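Local coordinates for protein polyketide synthase (PDB 4GOX) that probably transfers a sulfonate group from the donor PAPS to an intermediate of hydrocarbon biosynthesis, as the sulfotransferase domain of a cyanobacterial olefin synthase, at residues His20-Pro25 with Tyr115-Ala120; Gly49-Pro54 with Leu84-Asn89; Leu58-Thr63 with Pro130-Asp135; Glu62-Arg67 with Asn100-Ala105. All blocks are in the same frame, centred on the assembly; numbering follows the deposited sequence.

In the fold
From the N terminus, the loop before strand 26-30 reaches helix 109-119 in contact 1, closing a long loop of 89 residues, about half of them helical. Within that span lie contact 2, which ties edge strand 50-51 of the parallel sheet to helix 79-88, and contact 4, joining the start of helix 64-71 to the end of helix 92-104; these two cross each other. Contact 3 brings the 58-63 loop to the turn after strand 124-129, crosses contacts 1 and 2, and overlaps contact 4 at Glu-62 and Thr-63. Leu-84 and Tyr-115, from contacts 2 and 1, both touch Trp-102 of contact 4, linking helices 79-88, 92-104 and 109-119.

Contact 1: His20-Pro25 with Tyr115-Ala120; sequences HKNPNP and YLQRQA
The side-chain amide of Gln-117 lies against Asn-22, Asn-24 and Pro-25 of the loop before strand 26-30, and both of its polar atoms are used. Its OE1 accepts a short bond of 2.6 Å from Asn-22 ND2, with an N-H...O angle of 157°. On the other branch, NE2 donates to Pro-25 O at 3.0 Å, arriving well above the plane of that carbonyl instead of along a lone pair. A second, weak bond runs from Gln-117 NE2 to Asn-24 O at 3.2 Å. The side chain spans the gap because it runs nearly straight past CG (chi2 173°), which carries the amide out from the helix. Asn-22 and Gln-117 meet across the gap with their amide planes 68° apart, so the two groups do not pair flat; their link is the single bond to OE1.

Asn-22 is itself positioned by an Asx turn. Its OD1 accepts from Asn-24 N at 3.0 Å and from Asn-24 ND2 at 3.2 Å, the two donors coming from opposite faces of the carbonyl plane. These bonds probably limit the rotation of the amide and help to direct ND2 at Gln-117. Asn-24 CB also packs against the Gln-117 amide, 3.5 Å from NE2.

This is a polar surface contact at the entry to the sheet. Asn-22 also bonds through its backbone to Leu-145, at the end of helix 136-145, and to Asp-147 just after it, and Pro-25 leads into strand 26-30, while Leu-116 on helix 109-119 packs against Leu-125 of the adjacent strand 124-129.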
loop_
_atom_site.group_PDB
_atom_site.type_symbol
_atom_site.label_atom_id
_atom_site.label_comp_id
_atom_site.label_asym_id
_atom_site.label_seq_id
_atom_site.Cartn_x
_atom_site.Cartn_y
_atom_site.Cartn_z
ATOM N N HIS A 20 -23.737 1.999 10.014
ATOM C CA HIS A 20 -23.527 3.194 9.208
ATOM C C HIS A 20 -22.102 3.206 8.641
ATOM O O HIS A 20 -21.132 3.013 9.386
ATOM C CB HIS A 20 -23.844 4.493 9.981
ATOM C CG HIS A 20 -23.504 4.479 11.446
ATOM N ND1 HIS A 20 -24.495 4.591 12.421
ATOM C CD2 HIS A 20 -22.296 4.409 12.060
ATOM C CE1 HIS A 20 -23.861 4.574 13.585
ATOM N NE2 HIS A 20 -22.537 4.465 13.420
ATOM N N LYS A 21 -21.981 3.419 7.314
ATOM C CA LYS A 21 -20.683 3.487 6.635
ATOM C C LYS A 21 -19.886 4.684 7.126
ATOM O O LYS A 21 -20.479 5.693 7.546
ATOM C CB LYS A 21 -20.855 3.582 5.115
ATOM C CG LYS A 21 -21.094 2.242 4.452
ATOM C CD LYS A 21 -21.452 2.397 2.991
ATOM C CE LYS A 21 -20.240 2.514 2.114
ATOM N NZ LYS A 21 -20.583 2.387 0.676
ATOM N N ASN A 22 -18.541 4.566 7.085
ATOM C CA ASN A 22 -17.649 5.633 7.507
ATOM C C ASN A 22 -17.644 6.739 6.427
ATOM O O ASN A 22 -17.296 6.470 5.275
ATOM C CB ASN A 22 -16.258 5.087 7.810
ATOM C CG ASN A 22 -15.304 6.059 8.453
ATOM O OD1 ASN A 22 -15.428 7.280 8.355
ATOM N ND2 ASN A 22 -14.294 5.530 9.107
ATOM N N PRO A 23 -18.104 7.968 6.761
ATOM C CA PRO A 23 -18.134 9.032 5.745
ATOM C C PRO A 23 -16.805 9.787 5.602
ATOM O O PRO A 23 -16.634 10.543 4.642
ATOM C CB PRO A 23 -19.246 9.949 6.252
ATOM C CG PRO A 23 -19.185 9.811 7.756
ATOM C CD PRO A 23 -18.582 8.462 8.075
ATOM N N ASN A 24 -15.885 9.594 6.577
ATOM C CA ASN A 24 -14.586 10.259 6.659
ATOM C C ASN A 24 -13.606 9.798 5.590
ATOM O O ASN A 24 -13.490 8.595 5.347
ATOM C CB ASN A 24 -13.978 10.097 8.048
ATOM C CG ASN A 24 -14.772 10.799 9.128
ATOM O OD1 ASN A 24 -14.906 12.027 9.131
ATOM N ND2 ASN A 24 -15.329 10.035 10.060
ATOM N N PRO A 25 -12.876 10.742 4.955
ATOM C CA PRO A 25 -11.904 10.341 3.923
ATOM C C PRO A 25 -10.770 9.453 4.439
ATOM O O PRO A 25 -10.376 9.519 5.600
ATOM C CB PRO A 25 -11.405 11.675 3.357
ATOM C CG PRO A 25 -11.655 12.671 4.446
ATOM C CD PRO A 25 -12.898 12.211 5.139
ATOM N N TYR A 115 -10.847 4.961 14.663
ATOM C CA TYR A 115 -9.936 5.331 15.738
ATOM C C TYR A 115 -8.710 6.035 15.160
ATOM O O TYR A 115 -8.352 7.108 15.634
ATOM C CB TYR A 115 -9.480 4.084 16.508
ATOM C CG TYR A 115 -8.623 4.384 17.720
ATOM C CD1 TYR A 115 -9.202 4.721 18.944
ATOM C CD2 TYR A 115 -7.233 4.285 17.658
ATOM C CE1 TYR A 115 -8.420 4.984 20.068
ATOM C CE2 TYR A 115 -6.440 4.539 18.778
ATOM C CZ TYR A 115 -7.039 4.893 19.980
ATOM O OH TYR A 115 -6.274 5.120 21.094
ATOM N N LEU A 116 -8.045 5.419 14.174
ATOM C CA LEU A 116 -6.837 6.002 13.591
ATOM C C LEU A 116 -7.126 7.338 12.889
ATOM O O LEU A 116 -6.342 8.268 13.037
ATOM C CB LEU A 116 -6.088 5.010 12.690
ATOM C CG LEU A 116 -5.522 3.741 13.348
ATOM C CD1 LEU A 116 -5.092 2.735 12.289
ATOM C CD2 LEU A 116 -4.343 4.045 14.250
ATOM N N GLN A 117 -8.310 7.461 12.232
ATOM C CA GLN A 117 -8.756 8.686 11.556
ATOM C C GLN A 117 -8.910 9.825 12.561
ATOM O O GLN A 117 -8.609 10.981 12.238
ATOM C CB GLN A 117 -10.078 8.462 10.821
ATOM C CG GLN A 117 -9.950 7.684 9.512
ATOM C CD GLN A 117 -11.315 7.377 8.964
ATOM O OE1 GLN A 117 -12.205 6.907 9.688
ATOM N NE2 GLN A 117 -11.522 7.665 7.684
ATOM N N ARG A 118 -9.372 9.482 13.777
ATOM C CA ARG A 118 -9.558 10.379 14.896
ATOM C C ARG A 118 -8.184 10.817 15.445
ATOM O O ARG A 118 -7.975 12.009 15.647
ATOM C CB ARG A 118 -10.427 9.697 15.988
ATOM C CG ARG A 118 -10.661 10.551 17.250
ATOM C CD ARG A 118 -11.942 10.180 17.980
ATOM N NE ARG A 118 -13.121 10.672 17.259
ATOM C CZ ARG A 118 -14.381 10.429 17.606
ATOM N NH1 ARG A 118 -14.654 9.690 18.677
ATOM N NH2 ARG A 118 -15.379 10.916 16.881
ATOM N N GLN A 119 -7.268 9.860 15.684
ATOM C CA GLN A 119 -5.925 10.117 16.215
ATOM C C GLN A 119 -5.024 10.856 15.214
ATOM O O GLN A 119 -4.070 11.514 15.627
ATOM C CB GLN A 119 -5.267 8.811 16.687
ATOM C CG GLN A 119 -6.023 8.101 17.804
ATOM C CD GLN A 119 -6.285 8.984 19.005
ATOM O OE1 GLN A 119 -5.381 9.645 19.532
ATOM N NE2 GLN A 119 -7.527 8.997 19.473
ATOM N N ALA A 120 -5.336 10.756 13.902
ATOM C CA ALA A 120 -4.604 11.452 12.835
ATOM C C ALA A 120 -5.052 12.914 12.782
ATOM O O ALA A 120 -4.403 13.726 12.127
ATOM C CB ALA A 120 -4.859 10.781 11.488
#

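Contact 2: Gly49-Pro54 with Leu84-Asn89; sequences GLYSPP and LMDLEN
Tyr-51 sends its side chain from strand 50-51 to helix 79-88, meeting Leu-87 and Asp-86. From CB, which points at the helix, the ring carbon CG is set anti to the backbone N (chi1 -172°), carrying the ring outward from the strand. CG already lies 4.2 Å from Leu-87 CD2, and this methyl sits almost squarely over the ring: it is 3.7 Å from the centroid and only 8° off the normal, a CH-pi contact. The two sides of the ring meet different partners. CE2 faces Leu-87 CD1 at 3.7 Å, whereas CE1 meets Asp-86 OD2 at 3.2 Å, near the ring plane.

Strand 50-51 is an edge strand of the parallel sheet, whose 2-3-1-4-5 order suits the P-loop-like fold of sulfotransferases, and Tyr-51 joins that edge to the flanking helical layer. Its backbone bonds to Leu-124 and Ile-126 of the neighbouring strand.

At CZ the nearest leucine atom is Leu-87 CG, 3.6 Å away. Beyond it, OH lies 3.2 Å from Asp-86 OD2. Ring and carboxylate are nearly coplanar, their planes 4° apart, so the charge probably favours the weakly positive C-H edge at CE1. With an alanine in place of Tyr-51, Leu-87 CD2 would probably lose the ring face it rests on, and a gap is likely to open between strand and helix. Leu-248, from a distant loop, touches both Tyr-51 and Asp-86.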
loop_
_atom_site.group_PDB
_atom_site.type_symbol
_atom_site.label_atom_id
_atom_site.label_comp_id
_atom_site.label_asym_id
_atom_site.label_seq_id
_atom_site.Cartn_x
_atom_site.Cartn_y
_atom_site.Cartn_z
ATOM N N GLY A 49 -0.090 17.171 6.116
ATOM C CA GLY A 49 -1.533 16.971 6.020
ATOM C C GLY A 49 -1.958 15.540 5.779
ATOM O O GLY A 49 -3.140 15.281 5.547
ATOM N N LEU A 50 -0.989 14.604 5.811
ATOM C CA LEU A 50 -1.228 13.177 5.576
ATOM C C LEU A 50 -0.597 12.383 6.690
ATOM O O LEU A 50 0.370 12.830 7.308
ATOM C CB LEU A 50 -0.608 12.704 4.219
ATOM C CG LEU A 50 -0.889 13.511 2.947
ATOM C CD1 LEU A 50 -0.100 12.961 1.774
ATOM C CD2 LEU A 50 -2.355 13.478 2.578
ATOM N N TYR A 51 -1.145 11.212 6.954
ATOM C CA TYR A 51 -0.566 10.294 7.912
ATOM C C TYR A 51 -0.373 8.972 7.158
ATOM O O TYR A 51 -1.354 8.297 6.825
ATOM C CB TYR A 51 -1.422 10.143 9.184
ATOM C CG TYR A 51 -0.667 9.333 10.205
ATOM C CD1 TYR A 51 0.536 9.793 10.733
ATOM C CD2 TYR A 51 -1.099 8.065 10.574
ATOM C CE1 TYR A 51 1.285 9.017 11.608
ATOM C CE2 TYR A 51 -0.360 7.280 11.456
ATOM C CZ TYR A 51 0.825 7.772 11.985
ATOM O OH TYR A 51 1.581 7.037 12.862
ATOM N N SER A 52 0.900 8.635 6.859
ATOM C CA SER A 52 1.302 7.485 6.056
ATOM C C SER A 52 2.199 6.527 6.852
ATOM O O SER A 52 3.423 6.517 6.665
ATOM C CB SER A 52 1.996 7.981 4.793
ATOM O OG SER A 52 2.057 6.975 3.799
ATOM N N PRO A 53 1.626 5.698 7.745
ATOM C CA PRO A 53 2.479 4.828 8.565
ATOM C C PRO A 53 2.952 3.567 7.854
ATOM O O PRO A 53 2.454 3.284 6.767
ATOM C CB PRO A 53 1.546 4.465 9.740
ATOM C CG PRO A 53 0.185 4.460 9.132
ATOM C CD PRO A 53 0.194 5.559 8.115
ATOM N N PRO A 54 3.828 2.734 8.483
ATOM C CA PRO A 54 4.143 1.422 7.884
ATOM C C PRO A 54 2.886 0.527 7.909
ATOM O O PRO A 54 1.946 0.822 8.646
ATOM C CB PRO A 54 5.236 0.862 8.797
ATOM C CG PRO A 54 5.123 1.603 10.064
ATOM C CD PRO A 54 4.509 2.919 9.787
ATOM N N LEU A 84 0.414 3.711 16.424
ATOM C CA LEU A 84 -0.105 4.047 17.756
ATOM C C LEU A 84 0.955 4.747 18.628
ATOM O O LEU A 84 0.654 5.752 19.281
ATOM C CB LEU A 84 -0.566 2.767 18.450
ATOM C CG LEU A 84 -1.796 2.059 17.897
ATOM C CD1 LEU A 84 -1.946 0.707 18.571
ATOM C CD2 LEU A 84 -3.055 2.925 18.077
ATOM N N MET A 85 2.192 4.196 18.625
ATOM C CA MET A 85 3.348 4.749 19.300
ATOM C C MET A 85 3.502 6.207 18.827
ATOM O O MET A 85 3.397 7.109 19.652
ATOM C CB MET A 85 4.603 3.951 18.923
ATOM C CG MET A 85 4.771 2.672 19.676
ATOM S SD MET A 85 6.291 1.823 19.187
ATOM C CE MET A 85 7.493 3.132 19.308
ATOM N N ASP A 86 3.654 6.434 17.490
ATOM C CA ASP A 86 3.794 7.757 16.884
ATOM C C ASP A 86 2.602 8.690 17.146
ATOM O O ASP A 86 2.819 9.814 17.607
ATOM C CB ASP A 86 4.080 7.653 15.375
ATOM C CG ASP A 86 4.276 9.001 14.708
ATOM O OD1 ASP A 86 5.319 9.647 14.965
ATOM O OD2 ASP A 86 3.354 9.448 13.999
ATOM N N LEU A 87 1.355 8.240 16.866
ATOM C CA LEU A 87 0.172 9.087 17.067
ATOM C C LEU A 87 -0.093 9.469 18.529
ATOM O O LEU A 87 -0.647 10.548 18.790
ATOM C CB LEU A 87 -1.101 8.448 16.482
ATOM C CG LEU A 87 -1.209 8.334 14.950
ATOM C CD1 LEU A 87 -2.290 7.341 14.575
ATOM C CD2 LEU A 87 -1.473 9.700 14.292
ATOM N N GLU A 88 0.255 8.581 19.477
ATOM C CA GLU A 88 -0.080 8.803 20.888
ATOM C C GLU A 88 1.065 8.943 21.887
ATOM O O GLU A 88 0.781 9.107 23.078
ATOM C CB GLU A 88 -1.089 7.747 21.351
ATOM C CG GLU A 88 -2.453 7.926 20.716
ATOM C CD GLU A 88 -3.433 6.791 20.936
ATOM O OE1 GLU A 88 -3.004 5.675 21.310
ATOM O OE2 GLU A 88 -4.641 7.021 20.710
ATOM N N ASN A 89 2.340 8.940 21.411
ATOM C CA ASN A 89 3.575 9.061 22.212
ATOM C C ASN A 89 3.691 7.895 23.204
ATOM O O ASN A 89 3.919 8.097 24.411
ATOM C CB ASN A 89 3.687 10.434 22.908
ATOM C CG ASN A 89 3.784 11.607 21.967
ATOM O OD1 ASN A 89 4.874 12.117 21.683
ATOM N ND2 ASN A 89 2.637 12.091 21.503
#

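Contact 3: Leu58-Thr63 with Pro130-Asp135; sequences LLPFET and PSYGSD
Three groups grip the phenol oxygen of Tyr-132. Leu-58 N donates to Tyr-132 OH at 3.0 Å with an N-H...O angle of 150°, and Leu-59 N adds a longer, weak bond to the same OH at 3.4 Å. Asp-127 OD1, on strand 124-129, supplies the third and strongest polar partner. The two amides belong to consecutive residues at the start of a type I beta turn, Leu-58 to Phe-61, closed by Phe-61 N to Leu-58 O at 3.2 Å. Tyr-132 opens a short 3-10 segment in the loop between strand 124-129 and helix 136-145. Its CG stands anti to the carbonyl carbon, beside the backbone N (chi1 -64°), which helps to carry the ring to the turn. The contact thus fastens the loop before helix 64-71 to a strand-to-helix connection of the sheet.

Below the hydroxyl the ring is packed by carbon. Leu-59 CB lies over one face, 3.6 Å from the centroid and 16° off the normal, a CH-pi contact, and Leu-59 CD2 reaches Tyr-132 CD2 at 3.6 Å. Both the leucine and Pro-60 run roughly at right angles to the tyrosine side chain. Pro-60 CD comes to 3.4 Å from Tyr-132 CE1, approaching obliquely. Tyr-113, Ile-138 and Leu-139 also touch this buried ring, whose side chain is about 12 Å from the bound adenosine-3'-5'-diphosphate.

A phenylalanine in place of Tyr-132 would keep the ring packing but would probably leave the two turn amides and Asp-127 without their shared oxygen. Within the turn, Pro-60 CB stands 3.8 Å above the centre of the Phe-61 ring.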
loop_
_atom_site.group_PDB
_atom_site.type_symbol
_atom_site.label_atom_id
_atom_site.label_comp_id
_atom_site.label_asym_id
_atom_site.label_seq_id
_atom_site.Cartn_x
_atom_site.Cartn_y
_atom_site.Cartn_z
ATOM N N LEU A 58 -4.929 -4.156 8.092
ATOM C CA LEU A 58 -6.250 -4.219 8.751
ATOM C C LEU A 58 -7.383 -4.735 7.835
ATOM O O LEU A 58 -8.196 -5.547 8.261
ATOM C CB LEU A 58 -6.628 -2.808 9.227
ATOM C CG LEU A 58 -5.809 -2.227 10.405
ATOM C CD1 LEU A 58 -6.080 -0.719 10.565
ATOM C CD2 LEU A 58 -6.136 -2.983 11.697
ATOM N N LEU A 59 -7.440 -4.249 6.588
ATOM C CA LEU A 59 -8.498 -4.579 5.620
ATOM C C LEU A 59 -8.869 -6.065 5.435
ATOM O O LEU A 59 -10.070 -6.321 5.338
ATOM C CB LEU A 59 -8.255 -3.841 4.298
ATOM C CG LEU A 59 -9.457 -3.597 3.372
ATOM C CD1 LEU A 59 -10.471 -2.653 4.028
ATOM C CD2 LEU A 59 -8.995 -2.960 2.079
ATOM N N PRO A 60 -7.930 -7.070 5.448
ATOM C CA PRO A 60 -8.342 -8.479 5.241
ATOM C C PRO A 60 -9.171 -9.124 6.338
ATOM O O PRO A 60 -9.608 -10.263 6.172
ATOM C CB PRO A 60 -7.004 -9.225 5.179
ATOM C CG PRO A 60 -5.976 -8.203 4.868
ATOM C CD PRO A 60 -6.456 -6.964 5.506
ATOM N N PHE A 61 -9.347 -8.438 7.472
ATOM C CA PHE A 61 -9.979 -9.026 8.663
ATOM C C PHE A 61 -11.237 -8.324 9.082
ATOM O O PHE A 61 -11.390 -7.132 8.857
ATOM C CB PHE A 61 -8.958 -8.977 9.819
ATOM C CG PHE A 61 -7.591 -9.465 9.385
ATOM C CD1 PHE A 61 -7.360 -10.825 9.153
ATOM C CD2 PHE A 61 -6.558 -8.569 9.148
ATOM C CE1 PHE A 61 -6.099 -11.276 8.738
ATOM C CE2 PHE A 61 -5.310 -9.017 8.701
ATOM C CZ PHE A 61 -5.089 -10.372 8.504
ATOM N N GLU A 62 -12.128 -9.065 9.703
ATOM C CA GLU A 62 -13.398 -8.576 10.202
ATOM C C GLU A 62 -13.180 -7.852 11.554
ATOM O O GLU A 62 -13.578 -6.692 11.714
ATOM C CB GLU A 62 -14.365 -9.780 10.327
ATOM C CG GLU A 62 -15.790 -9.420 10.653
ATOM C CD GLU A 62 -16.450 -8.570 9.598
ATOM O OE1 GLU A 62 -16.901 -9.128 8.573
ATOM O OE2 GLU A 62 -16.523 -7.339 9.804
ATOM N N THR A 63 -12.529 -8.541 12.500
ATOM C CA THR A 63 -12.232 -8.065 13.854
ATOM C C THR A 63 -10.752 -8.299 14.169
ATOM O O THR A 63 -10.096 -9.145 13.535
ATOM C CB THR A 63 -13.042 -8.852 14.918
ATOM O OG1 THR A 63 -12.428 -10.129 15.110
ATOM C CG2 THR A 63 -14.540 -8.981 14.591
ATOM N N PRO A 130 0.917 -3.835 -0.119
ATOM C CA PRO A 130 1.255 -4.578 -1.356
ATOM C C PRO A 130 0.568 -5.958 -1.429
ATOM O O PRO A 130 0.912 -6.782 -2.270
ATOM C CB PRO A 130 2.776 -4.750 -1.256
ATOM C CG PRO A 130 3.075 -4.725 0.248
ATOM C CD PRO A 130 1.885 -4.108 0.973
ATOM N N SER A 131 -0.370 -6.239 -0.521
ATOM C CA SER A 131 -1.036 -7.534 -0.496
ATOM C C SER A 131 -2.565 -7.431 -0.537
ATOM O O SER A 131 -3.157 -8.371 -1.011
ATOM C CB SER A 131 -0.564 -8.360 0.713
ATOM O OG SER A 131 -1.037 -7.796 1.911
ATOM N N TYR A 132 -3.200 -6.279 -0.140
ATOM C CA TYR A 132 -4.684 -6.193 -0.206
ATOM C C TYR A 132 -5.214 -6.536 -1.614
ATOM O O TYR A 132 -6.203 -7.248 -1.714
ATOM C CB TYR A 132 -5.247 -4.811 0.186
ATOM C CG TYR A 132 -5.068 -4.292 1.605
ATOM C CD1 TYR A 132 -4.665 -5.135 2.642
ATOM C CD2 TYR A 132 -5.358 -2.970 1.918
ATOM C CE1 TYR A 132 -4.468 -4.642 3.939
ATOM C CE2 TYR A 132 -5.173 -2.466 3.209
ATOM C CZ TYR A 132 -4.729 -3.305 4.215
ATOM O OH TYR A 132 -4.598 -2.786 5.482
ATOM N N GLY A 133 -4.538 -6.073 -2.664
ATOM C CA GLY A 133 -4.950 -6.322 -4.064
ATOM C C GLY A 133 -4.844 -7.743 -4.572
ATOM O O GLY A 133 -5.415 -8.063 -5.618
ATOM N N SER A 134 -4.160 -8.641 -3.822
ATOM C CA SER A 134 -4.035 -10.062 -4.204
ATOM C C SER A 134 -5.352 -10.833 -4.137
ATOM O O SER A 134 -5.462 -11.915 -4.697
ATOM C CB SER A 134 -2.984 -10.755 -3.339
ATOM O OG SER A 134 -1.712 -10.207 -3.653
ATOM N N ASP A 135 -6.353 -10.264 -3.461
ATOM C CA ASP A 135 -7.664 -10.874 -3.261
ATOM C C ASP A 135 -8.713 -9.777 -3.358
ATOM O O ASP A 135 -8.806 -8.898 -2.491
ATOM C CB ASP A 135 -7.715 -11.523 -1.860
ATOM C CG ASP A 135 -8.960 -12.327 -1.525
ATOM O OD1 ASP A 135 -9.924 -12.313 -2.336
ATOM O OD2 ASP A 135 -8.960 -12.997 -0.477
#

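Contact 4: Glu62-Arg67 with Asn100-Ala105; sequences ETMGDR and NQWVKA
The indole of Trp-102 meets Met-64 obliquely, the methyl CE lying 4.4 Å from CE3, while the ring of Tyr-115 packs against the indole in an edge-to-face arrangement. Nearer the backbone, Met-64 and Trp-102 run alongside each other in the same direction. Met-64 CG is 3.9 Å from Trp-102 CB, and Met-64 CB rests 3.8 Å from Trp-102 O, which has its own bond with Thr-107 OG1. The methionine chain bends at both chi2 (-63°) and chi3 (-64°), so it is folded and not extended.

Beside this pair, Val-103 CG2 lies 4.2 Å from Met-64 CB and 3.5 Å from Met-64 O. Gly-65 CA lies 4.2 Å from Val-103 O; a CB at this position would be crowded mainly by Thr-63 OG1, within its own segment. The start of helix 64-71 is held by a capping box: Thr-63 N donates to Asp-66 OD2 at 3.0 Å, and Asp-66 N returns a bond to Thr-63 OG1 at 3.2 Å. Met-64 also touches Ile-109, Ile-112 and Leu-80.

Across the two segments the contact is therefore mainly one of dispersion and shape, joining the first turn of helix 64-71 to the last turn of helix 92-104, with the polar capping bonds kept inside the first of them.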
loop_
_atom_site.group_PDB
_atom_site.type_symbol
_atom_site.label_atom_id
_atom_site.label_comp_id
_atom_site.label_asym_id
_atom_site.label_seq_id
_atom_site.Cartn_x
_atom_site.Cartn_y
_atom_site.Cartn_z
ATOM N N GLU A 62 -12.128 -9.065 9.703
ATOM C CA GLU A 62 -13.398 -8.576 10.202
ATOM C C GLU A 62 -13.180 -7.852 11.554
ATOM O O GLU A 62 -13.578 -6.692 11.714
ATOM C CB GLU A 62 -14.365 -9.780 10.327
ATOM C CG GLU A 62 -15.790 -9.420 10.653
ATOM C CD GLU A 62 -16.450 -8.570 9.598
ATOM O OE1 GLU A 62 -16.901 -9.128 8.573
ATOM O OE2 GLU A 62 -16.523 -7.339 9.804
ATOM N N THR A 63 -12.529 -8.541 12.500
ATOM C CA THR A 63 -12.232 -8.065 13.854
ATOM C C THR A 63 -10.752 -8.299 14.169
ATOM O O THR A 63 -10.096 -9.145 13.535
ATOM C CB THR A 63 -13.042 -8.852 14.918
ATOM O OG1 THR A 63 -12.428 -10.129 15.110
ATOM C CG2 THR A 63 -14.540 -8.981 14.591
ATOM N N MET A 64 -10.268 -7.638 15.246
ATOM C CA MET A 64 -8.899 -7.780 15.747
ATOM C C MET A 64 -8.611 -9.207 16.232
ATOM O O MET A 64 -7.456 -9.620 16.280
ATOM C CB MET A 64 -8.606 -6.728 16.837
ATOM C CG MET A 64 -8.590 -5.321 16.294
ATOM S SD MET A 64 -7.299 -4.987 15.072
ATOM C CE MET A 64 -5.845 -5.202 16.050
ATOM N N GLY A 65 -9.668 -9.955 16.512
ATOM C CA GLY A 65 -9.591 -11.363 16.894
ATOM C C GLY A 65 -9.204 -12.230 15.708
ATOM O O GLY A 65 -8.273 -13.034 15.807
ATOM N N ASP A 66 -9.877 -12.037 14.552
ATOM C CA ASP A 66 -9.553 -12.767 13.306
ATOM C C ASP A 66 -8.133 -12.440 12.893
ATOM O O ASP A 66 -7.374 -13.338 12.512
ATOM C CB ASP A 66 -10.478 -12.367 12.140
ATOM C CG ASP A 66 -11.947 -12.480 12.443
ATOM O OD1 ASP A 66 -12.371 -13.544 12.912
ATOM O OD2 ASP A 66 -12.668 -11.500 12.222
ATOM N N ARG A 67 -7.789 -11.143 12.979
ATOM C CA ARG A 67 -6.480 -10.602 12.632
ATOM C C ARG A 67 -5.428 -11.299 13.473
ATOM O O ARG A 67 -4.493 -11.861 12.912
ATOM C CB ARG A 67 -6.470 -9.075 12.814
ATOM C CG ARG A 67 -5.171 -8.399 12.419
ATOM C CD ARG A 67 -5.383 -6.896 12.310
ATOM N NE ARG A 67 -4.182 -6.174 11.890
ATOM C CZ ARG A 67 -3.185 -5.841 12.707
ATOM N NH1 ARG A 67 -3.219 -6.191 13.986
ATOM N NH2 ARG A 67 -2.150 -5.154 12.250
ATOM N N ASN A 100 -3.408 -5.809 22.185
ATOM C CA ASN A 100 -3.839 -6.984 22.961
ATOM C C ASN A 100 -5.234 -6.818 23.560
ATOM O O ASN A 100 -5.990 -7.789 23.660
ATOM C CB ASN A 100 -2.809 -7.344 24.042
ATOM C CG ASN A 100 -1.504 -7.925 23.513
ATOM O OD1 ASN A 100 -1.268 -8.050 22.300
ATOM N ND2 ASN A 100 -0.616 -8.301 24.424
ATOM N N GLN A 101 -5.581 -5.581 23.913
ATOM C CA GLN A 101 -6.884 -5.233 24.467
ATOM C C GLN A 101 -7.956 -5.206 23.380
ATOM O O GLN A 101 -9.083 -5.657 23.601
ATOM C CB GLN A 101 -6.796 -3.928 25.272
ATOM C CG GLN A 101 -6.566 -4.143 26.791
ATOM C CD GLN A 101 -5.717 -5.356 27.183
ATOM O OE1 GLN A 101 -6.236 -6.436 27.514
ATOM N NE2 GLN A 101 -4.395 -5.204 27.170
ATOM N N TRP A 102 -7.588 -4.723 22.178
ATOM C CA TRP A 102 -8.497 -4.709 21.037
ATOM C C TRP A 102 -8.788 -6.137 20.609
ATOM O O TRP A 102 -9.945 -6.469 20.336
ATOM C CB TRP A 102 -7.875 -3.940 19.885
ATOM C CG TRP A 102 -8.021 -2.456 19.983
ATOM C CD1 TRP A 102 -9.086 -1.762 20.484
ATOM C CD2 TRP A 102 -7.169 -1.495 19.355
ATOM N NE1 TRP A 102 -8.917 -0.414 20.260
ATOM C CE2 TRP A 102 -7.750 -0.223 19.560
ATOM C CE3 TRP A 102 -5.977 -1.589 18.611
ATOM C CZ2 TRP A 102 -7.158 0.951 19.091
ATOM C CZ3 TRP A 102 -5.390 -0.425 18.142
ATOM C CH2 TRP A 102 -5.978 0.825 18.383
ATOM N N VAL A 103 -7.733 -6.988 20.622
ATOM C CA VAL A 103 -7.771 -8.415 20.305
ATOM C C VAL A 103 -8.745 -9.136 21.238
ATOM O O VAL A 103 -9.645 -9.835 20.756
ATOM C CB VAL A 103 -6.343 -9.039 20.296
ATOM C CG1 VAL A 103 -6.390 -10.562 20.383
ATOM C CG2 VAL A 103 -5.561 -8.600 19.055
ATOM N N LYS A 104 -8.587 -8.927 22.573
ATOM C CA LYS A 104 -9.436 -9.528 23.602
ATOM C C LYS A 104 -10.882 -9.084 23.457
ATOM O O LYS A 104 -11.785 -9.903 23.624
ATOM C CB LYS A 104 -8.909 -9.189 25.005
ATOM C CG LYS A 104 -7.827 -10.146 25.488
ATOM C CD LYS A 104 -7.176 -9.645 26.778
ATOM C CE LYS A 104 -6.520 -10.749 27.572
ATOM N NZ LYS A 104 -7.505 -11.498 28.398
ATOM N N ALA A 105 -11.102 -7.801 23.125
ATOM C CA ALA A 105 -12.440 -7.233 22.941
ATOM C C ALA A 105 -13.057 -7.587 21.555
ATOM O O ALA A 105 -14.217 -7.224 21.300
ATOM C CB ALA A 105 -12.386 -5.721 23.128
#